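Local coordinates for type IV pilin protein (Neisseria meningitidis, PDB 5V0M), which is a non-core minor pilin of meningococcal type IV pili, probably incorporated into the pilus fibre and linked to cell adhesion, at residues A[58-63]-A[76-81]; A[45-50]-A[68-73]. All blocks are in the same frame, centred on the assembly; numbering follows the deposited sequence.

Contact 1: A[58-63]-A[76-81]; sequences HFTLQA and VVTLND
Asp-81 grips both His-58 and Phe-59 at one end of an antiparallel beta hairpin, the central strand pair of the four-stranded pilin sheet packed on helix 3-30. The evidence for the pairing is a 160° angle between strands 59-63 and 76-80 and reciprocal backbone hydrogen bonds in two pairs, Leu-61 with Leu-79 and Ala-63 with Val-77. Gln-62 with Thr-78 is the non-hydrogen-bonded pair between them, and Thr-60 with Asn-80 is another on the side toward Asp-81.

The Asp-81 side chain can be followed outward. Its CB sits over one face of the Phe-59 ring, 3.7 Å from the centroid and 25° off the normal, a CH-pi contact. With CG wedged between its own backbone N and carbonyl carbon (chi1 63°), the carboxylate turns back toward the start of the partner strand. OD1 accepts from Phe-59 N at 3.0 Å, from well above the carboxylate plane. OD2 takes the ND1-H of His-58 at 2.8 Å on its syn side, close to the imidazole plane; a glycerol, probably from the crystallisation liquor, is hydrogen-bonded to the same oxygen. Asp-81 N in turn donates to Phe-59 O at 3.1 Å.

Leu-61, Ala-63, Val-77 and Leu-79 occupy the helix-facing side, where Val-77 meets Leu-16 and Leu-79 meets Ala-20. From the other face, that of Thr-60, Gln-62, Thr-78 and Asn-80, Gln-62 CG reaches across to Val-76 CG1 (3.5 Å), while its NE2 bonds to Asp-64. Asn-80 OD1 accepts from Thr-84 N. A water joins the strands there, 2.9 Å from Thr-60 OG1 and accepting from Asn-80 ND2 at 3.0 Å.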
loop_
_atom_site.group_PDB
_atom_site.type_symbol
_atom_site.label_atom_id
_atom_site.label_comp_id
_atom_site.label_asym_id
_atom_site.label_seq_id
_atom_site.Cartn_x
_atom_site.Cartn_y
_atom_site.Cartn_z
ATOM N N HIS A 58 9.263 -8.872 -9.198
ATOM C CA HIS A 58 7.919 -8.420 -8.868
ATOM C C HIS A 58 7.813 -8.126 -7.375
ATOM O O HIS A 58 8.577 -8.642 -6.554
ATOM C CB HIS A 58 6.893 -9.482 -9.245
ATOM C CG HIS A 58 6.803 -9.746 -10.717
ATOM N ND1 HIS A 58 6.471 -8.769 -11.628
ATOM C CD2 HIS A 58 7.010 -10.877 -11.431
ATOM C CE1 HIS A 58 6.477 -9.289 -12.845
ATOM N NE2 HIS A 58 6.794 -10.568 -12.750
ATOM N N PHE A 59 6.826 -7.301 -7.025
ATOM C CA PHE A 59 6.518 -7.067 -5.623
ATOM C C PHE A 59 5.039 -6.745 -5.460
ATOM O O PHE A 59 4.358 -6.352 -6.404
ATOM C CB PHE A 59 7.345 -5.931 -5.019
ATOM C CG PHE A 59 7.047 -4.596 -5.617
ATOM C CD1 PHE A 59 7.875 -4.053 -6.581
ATOM C CD2 PHE A 59 5.916 -3.870 -5.242
ATOM C CE1 PHE A 59 7.600 -2.816 -7.142
ATOM C CE2 PHE A 59 5.642 -2.634 -5.818
ATOM C CZ PHE A 59 6.487 -2.112 -6.760
ATOM N N THR A 60 4.556 -6.921 -4.237
ATOM C CA THR A 60 3.241 -6.434 -3.829
ATOM C C THR A 60 3.409 -5.688 -2.519
ATOM O O THR A 60 3.950 -6.241 -1.544
ATOM C CB THR A 60 2.228 -7.560 -3.664
ATOM O OG1 THR A 60 2.072 -8.251 -4.905
ATOM C CG2 THR A 60 0.870 -7.004 -3.254
ATOM N N LEU A 61 2.972 -4.438 -2.516
ATOM C CA LEU A 61 2.842 -3.633 -1.317
ATOM C C LEU A 61 1.469 -3.839 -0.722
ATOM O O LEU A 61 0.478 -3.966 -1.447
ATOM C CB LEU A 61 2.976 -2.167 -1.699
ATOM C CG LEU A 61 4.381 -1.752 -2.091
ATOM C CD1 LEU A 61 4.393 -0.541 -3.011
ATOM C CD2 LEU A 61 5.178 -1.493 -0.824
ATOM N N GLN A 62 1.393 -3.827 0.605
ATOM C CA GLN A 62 0.121 -3.952 1.304
ATOM C C GLN A 62 -0.003 -2.914 2.400
ATOM O O GLN A 62 0.920 -2.730 3.202
ATOM C CB GLN A 62 -0.004 -5.348 1.915
ATOM C CG GLN A 62 -1.319 -5.634 2.646
ATOM C CD GLN A 62 -1.483 -7.107 2.964
ATOM O OE1 GLN A 62 -1.502 -7.960 2.066
ATOM N NE2 GLN A 62 -1.573 -7.423 4.241
ATOM N N ALA A 63 -1.159 -2.254 2.456
ATOM C CA ALA A 63 -1.510 -1.275 3.484
ATOM C C ALA A 63 -2.611 -1.876 4.343
ATOM O O ALA A 63 -3.733 -2.091 3.865
ATOM C CB ALA A 63 -1.984 0.024 2.841
ATOM N N VAL A 76 -8.053 -3.383 3.312
ATOM C CA VAL A 76 -6.640 -3.613 3.055
ATOM C C VAL A 76 -6.385 -3.287 1.599
ATOM O O VAL A 76 -7.077 -3.805 0.712
ATOM C CB VAL A 76 -6.277 -5.071 3.354
ATOM C CG1 VAL A 76 -4.839 -5.362 2.990
ATOM C CG2 VAL A 76 -6.514 -5.380 4.827
ATOM N N VAL A 77 -5.383 -2.463 1.332
ATOM C CA VAL A 77 -5.117 -1.969 -0.009
ATOM C C VAL A 77 -3.797 -2.558 -0.473
ATOM O O VAL A 77 -2.810 -2.552 0.277
ATOM C CB VAL A 77 -5.084 -0.434 -0.033
ATOM C CG1 VAL A 77 -4.939 0.100 -1.473
ATOM C CG2 VAL A 77 -6.312 0.174 0.686
ATOM N N THR A 78 -3.758 -3.064 -1.705
ATOM C CA THR A 78 -2.541 -3.649 -2.278
ATOM C C THR A 78 -2.179 -2.964 -3.585
ATOM O O THR A 78 -3.039 -2.487 -4.318
ATOM C CB THR A 78 -2.674 -5.145 -2.526
ATOM O OG1 THR A 78 -3.776 -5.405 -3.408
ATOM C CG2 THR A 78 -2.888 -5.881 -1.221
ATOM N N LEU A 79 -0.891 -2.938 -3.894
ATOM C CA LEU A 79 -0.408 -2.350 -5.139
ATOM C C LEU A 79 0.799 -3.157 -5.570
ATOM O O LEU A 79 1.729 -3.335 -4.777
ATOM C CB LEU A 79 0.023 -0.900 -4.955
ATOM C CG LEU A 79 0.744 -0.254 -6.135
ATOM C CD1 LEU A 79 -0.163 -0.172 -7.378
ATOM C CD2 LEU A 79 1.232 1.119 -5.789
ATOM N N ASN A 80 0.800 -3.653 -6.798
ATOM C CA ASN A 80 1.929 -4.444 -7.256
ATOM C C ASN A 80 2.720 -3.679 -8.305
ATOM O O ASN A 80 2.367 -2.570 -8.702
ATOM C CB ASN A 80 1.495 -5.847 -7.705
ATOM C CG ASN A 80 0.605 -5.847 -8.945
ATOM O OD1 ASN A 80 0.628 -4.920 -9.763
ATOM N ND2 ASN A 80 -0.182 -6.915 -9.088
ATOM N N ASP A 81 3.842 -4.282 -8.701
ATOM C CA ASP A 81 4.767 -3.610 -9.603
ATOM C C ASP A 81 4.189 -3.437 -11.000
ATOM O O ASP A 81 4.683 -2.592 -11.754
ATOM C CB ASP A 81 6.068 -4.402 -9.686
ATOM C CG ASP A 81 5.857 -5.756 -10.263
ATOM O OD1 ASP A 81 5.334 -6.650 -9.562
ATOM O OD2 ASP A 81 6.247 -5.949 -11.444
HETATM O O HOH W 1 -0.225 -8.681 -6.636
#

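Contact 2: A[45-50]-A[68-73]; sequences KYFNVT and TTNDGE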
loop_
_atom_site.group_PDB
_atom_site.type_symbol
_atom_site.label_atom_id
_atom_site.label_comp_id
_atom_site.label_asym_id
_atom_site.label_seq_id
_atom_site.Cartn_x
_atom_site.Cartn_y
_atom_site.Cartn_z
ATOM N N LYS A 45 -0.074 7.603 8.585
ATOM C CA LYS A 45 -0.590 7.683 9.944
ATOM C C LYS A 45 -1.676 6.641 10.208
ATOM O O LYS A 45 -1.863 6.207 11.343
ATOM C CB LYS A 45 -1.182 9.097 10.136
ATOM C CG LYS A 45 -1.359 9.592 11.525
ATOM C CD LYS A 45 -1.370 11.155 11.586
ATOM C CE LYS A 45 -2.371 11.826 10.662
ATOM N NZ LYS A 45 -2.692 13.216 11.133
ATOM N N TYR A 46 -2.416 6.254 9.172
ATOM C CA TYR A 46 -3.647 5.485 9.277
ATOM C C TYR A 46 -3.533 4.060 8.767
ATOM O O TYR A 46 -4.483 3.281 8.952
ATOM C CB TYR A 46 -4.742 6.216 8.486
ATOM C CG TYR A 46 -5.017 7.583 9.067
ATOM C CD1 TYR A 46 -5.486 7.722 10.372
ATOM C CD2 TYR A 46 -4.785 8.726 8.325
ATOM C CE1 TYR A 46 -5.740 8.964 10.906
ATOM C CE2 TYR A 46 -5.042 9.992 8.867
ATOM C CZ TYR A 46 -5.488 10.085 10.153
ATOM O OH TYR A 46 -5.769 11.344 10.683
ATOM N N PHE A 47 -2.415 3.707 8.119
ATOM C CA PHE A 47 -2.197 2.393 7.532
ATOM C C PHE A 47 -0.725 2.038 7.659
ATOM O O PHE A 47 0.153 2.865 7.370
ATOM C CB PHE A 47 -2.530 2.351 6.031
ATOM C CG PHE A 47 -3.982 2.539 5.703
ATOM C CD1 PHE A 47 -4.808 1.448 5.440
ATOM C CD2 PHE A 47 -4.506 3.805 5.621
ATOM C CE1 PHE A 47 -6.150 1.628 5.127
ATOM C CE2 PHE A 47 -5.841 3.978 5.323
ATOM C CZ PHE A 47 -6.664 2.886 5.081
ATOM N N ASN A 48 -0.478 0.785 8.039
ATOM C CA ASN A 48 0.865 0.216 8.095
ATOM C C ASN A 48 1.193 -0.399 6.738
ATOM O O ASN A 48 0.433 -1.236 6.235
ATOM C CB ASN A 48 0.882 -0.854 9.183
ATOM C CG ASN A 48 0.708 -0.292 10.560
ATOM O OD1 ASN A 48 1.196 0.796 10.858
ATOM N ND2 ASN A 48 0.014 -1.031 11.416
ATOM N N VAL A 49 2.285 0.039 6.120
ATOM C CA VAL A 49 2.659 -0.408 4.784
ATOM C C VAL A 49 3.782 -1.430 4.880
ATOM O O VAL A 49 4.813 -1.171 5.512
ATOM C CB VAL A 49 3.058 0.792 3.904
ATOM C CG1 VAL A 49 3.535 0.336 2.549
ATOM C CG2 VAL A 49 1.882 1.771 3.769
ATOM N N THR A 50 3.603 -2.572 4.218
ATOM C CA THR A 50 4.597 -3.633 4.188
ATOM C C THR A 50 4.701 -4.166 2.771
ATOM O O THR A 50 3.869 -3.874 1.911
ATOM C CB THR A 50 4.173 -4.765 5.122
ATOM O OG1 THR A 50 2.885 -5.242 4.714
ATOM C CG2 THR A 50 4.118 -4.296 6.569
ATOM N N THR A 68 -5.005 1.880 16.006
ATOM C CA THR A 68 -4.868 2.979 16.960
ATOM C C THR A 68 -5.499 4.255 16.428
ATOM O O THR A 68 -6.240 4.934 17.138
ATOM C CB THR A 68 -3.403 3.210 17.278
ATOM O OG1 THR A 68 -2.874 2.075 17.990
ATOM C CG2 THR A 68 -3.202 4.460 18.135
ATOM N N THR A 69 -5.209 4.599 15.174
ATOM C CA THR A 69 -5.666 5.860 14.605
ATOM C C THR A 69 -6.841 5.689 13.654
ATOM O O THR A 69 -7.473 6.689 13.280
ATOM C CB THR A 69 -4.538 6.473 13.787
ATOM O OG1 THR A 69 -4.170 5.523 12.791
ATOM C CG2 THR A 69 -3.329 6.865 14.632
ATOM N N ASN A 70 -7.105 4.469 13.202
ATOM C CA ASN A 70 -8.054 4.204 12.134
ATOM C C ASN A 70 -8.955 3.038 12.498
ATOM O O ASN A 70 -9.321 2.235 11.650
ATOM C CB ASN A 70 -7.298 3.932 10.845
ATOM C CG ASN A 70 -8.090 4.272 9.597
ATOM O OD1 ASN A 70 -9.133 4.916 9.644
ATOM N ND2 ASN A 70 -7.581 3.832 8.464
ATOM N N ASP A 71 -9.383 2.963 13.751
ATOM C CA ASP A 71 -10.175 1.823 14.196
ATOM C C ASP A 71 -11.516 1.846 13.480
ATOM O O ASP A 71 -12.091 2.903 13.221
ATOM C CB ASP A 71 -10.389 1.871 15.715
ATOM C CG ASP A 71 -10.729 0.509 16.312
ATOM O OD1 ASP A 71 -11.242 0.498 17.447
ATOM O OD2 ASP A 71 -10.481 -0.543 15.677
ATOM N N GLY A 72 -12.009 0.677 13.124
ATOM C CA GLY A 72 -13.188 0.593 12.304
ATOM C C GLY A 72 -12.908 0.422 10.816
ATOM O O GLY A 72 -13.741 -0.164 10.115
ATOM N N GLU A 73 -11.767 0.920 10.312
ATOM C CA GLU A 73 -11.394 0.656 8.919
ATOM C C GLU A 73 -10.943 -0.785 8.793
ATOM O O GLU A 73 -10.071 -1.234 9.539
ATOM C CB GLU A 73 -10.242 1.556 8.477
ATOM C CG GLU A 73 -9.827 1.361 7.024
ATOM C CD GLU A 73 -10.958 1.648 6.074
ATOM O OE1 GLU A 73 -11.350 2.829 5.912
ATOM O OE2 GLU A 73 -11.516 0.677 5.522
#
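Thr-69 and Asn-70 each donate a side-chain hydrogen bond to a backbone carbonyl of the 45-50 segment, fastening the loop between strands 59-65 and 76-80 to the residues leading into strand 47-54. The shorter runs from Thr-69 OG1 to Lys-45 O at 2.8 Å. The threonine hydroxyl reaches it from between its own backbone N and carbonyl carbon (chi1 58°). One residue further on, Asn-70 ND2 donates to Tyr-46 O over 3.2 Å with an N-H...O angle of 147°, and the donor stands tilted from the carbonyl plane. Successive loop side chains thus satisfy successive carbonyls, and the backbones come closest at Tyr-46 and Asn-70, with CA atoms 5.4 Å apart.

The other end of the Asn-70 amide is also engaged: OD1 accepts from Arg-8 of helix 3-30, so both polar ends of this buried group have partners. Its ND2 lies over one face of the Phe-47 ring, 3.6 Å from CE2, and the amide and ring planes are 75° apart. Around Tyr-46, Thr-69 OG1 approaches CD1 obliquely at 3.5 Å; the tyrosine ring also makes a cation-pi contact with Arg-8.

From Asn-70 to Glu-73 the chain makes a type II beta turn, closed by Glu-73 N to Asn-70 O at 3.1 Å. Gly-72 has the positive phi usual at the third position of such a turn. The turn delivers Glu-73, whose CG packs 4.0 Å from Phe-47 CZ, while its carboxylate bonds to Cys-75 N, the backbone of one half of the Cys-75–Cys-94 disulfide, and salt-bridges Arg-5. Glu-73 also touches Leu-9 of helix 3-30 and Pro-65 of strand 59-65, and Phe-47 is wedged between the loop, Leu-9 and Val-12 of the helix, and Ala-63 of that strand.

The centres of contacts 1 and 2 lie about 16 Å apart, and their segments alternate along the chain: 45-50, 58-63, 68-73, 76-81. Strand 59-65 connects them spatially, pairing with 76-80 in contact 1 and with 47-54 on its other edge. A probable hydrogen bond from Gln-62 N to Thr-50 O (2.8 Å) and packing of Ala-63 CB near Phe-47 CB (4.0 Å) join the two directly. Contact 1 forms the centre of the antiparallel sheet; contact 2 ties the long loop of the same hairpin back to an outermost strand. Both meet helix 3-30, consistent with the helix-on-sheet architecture of a type IV pilin.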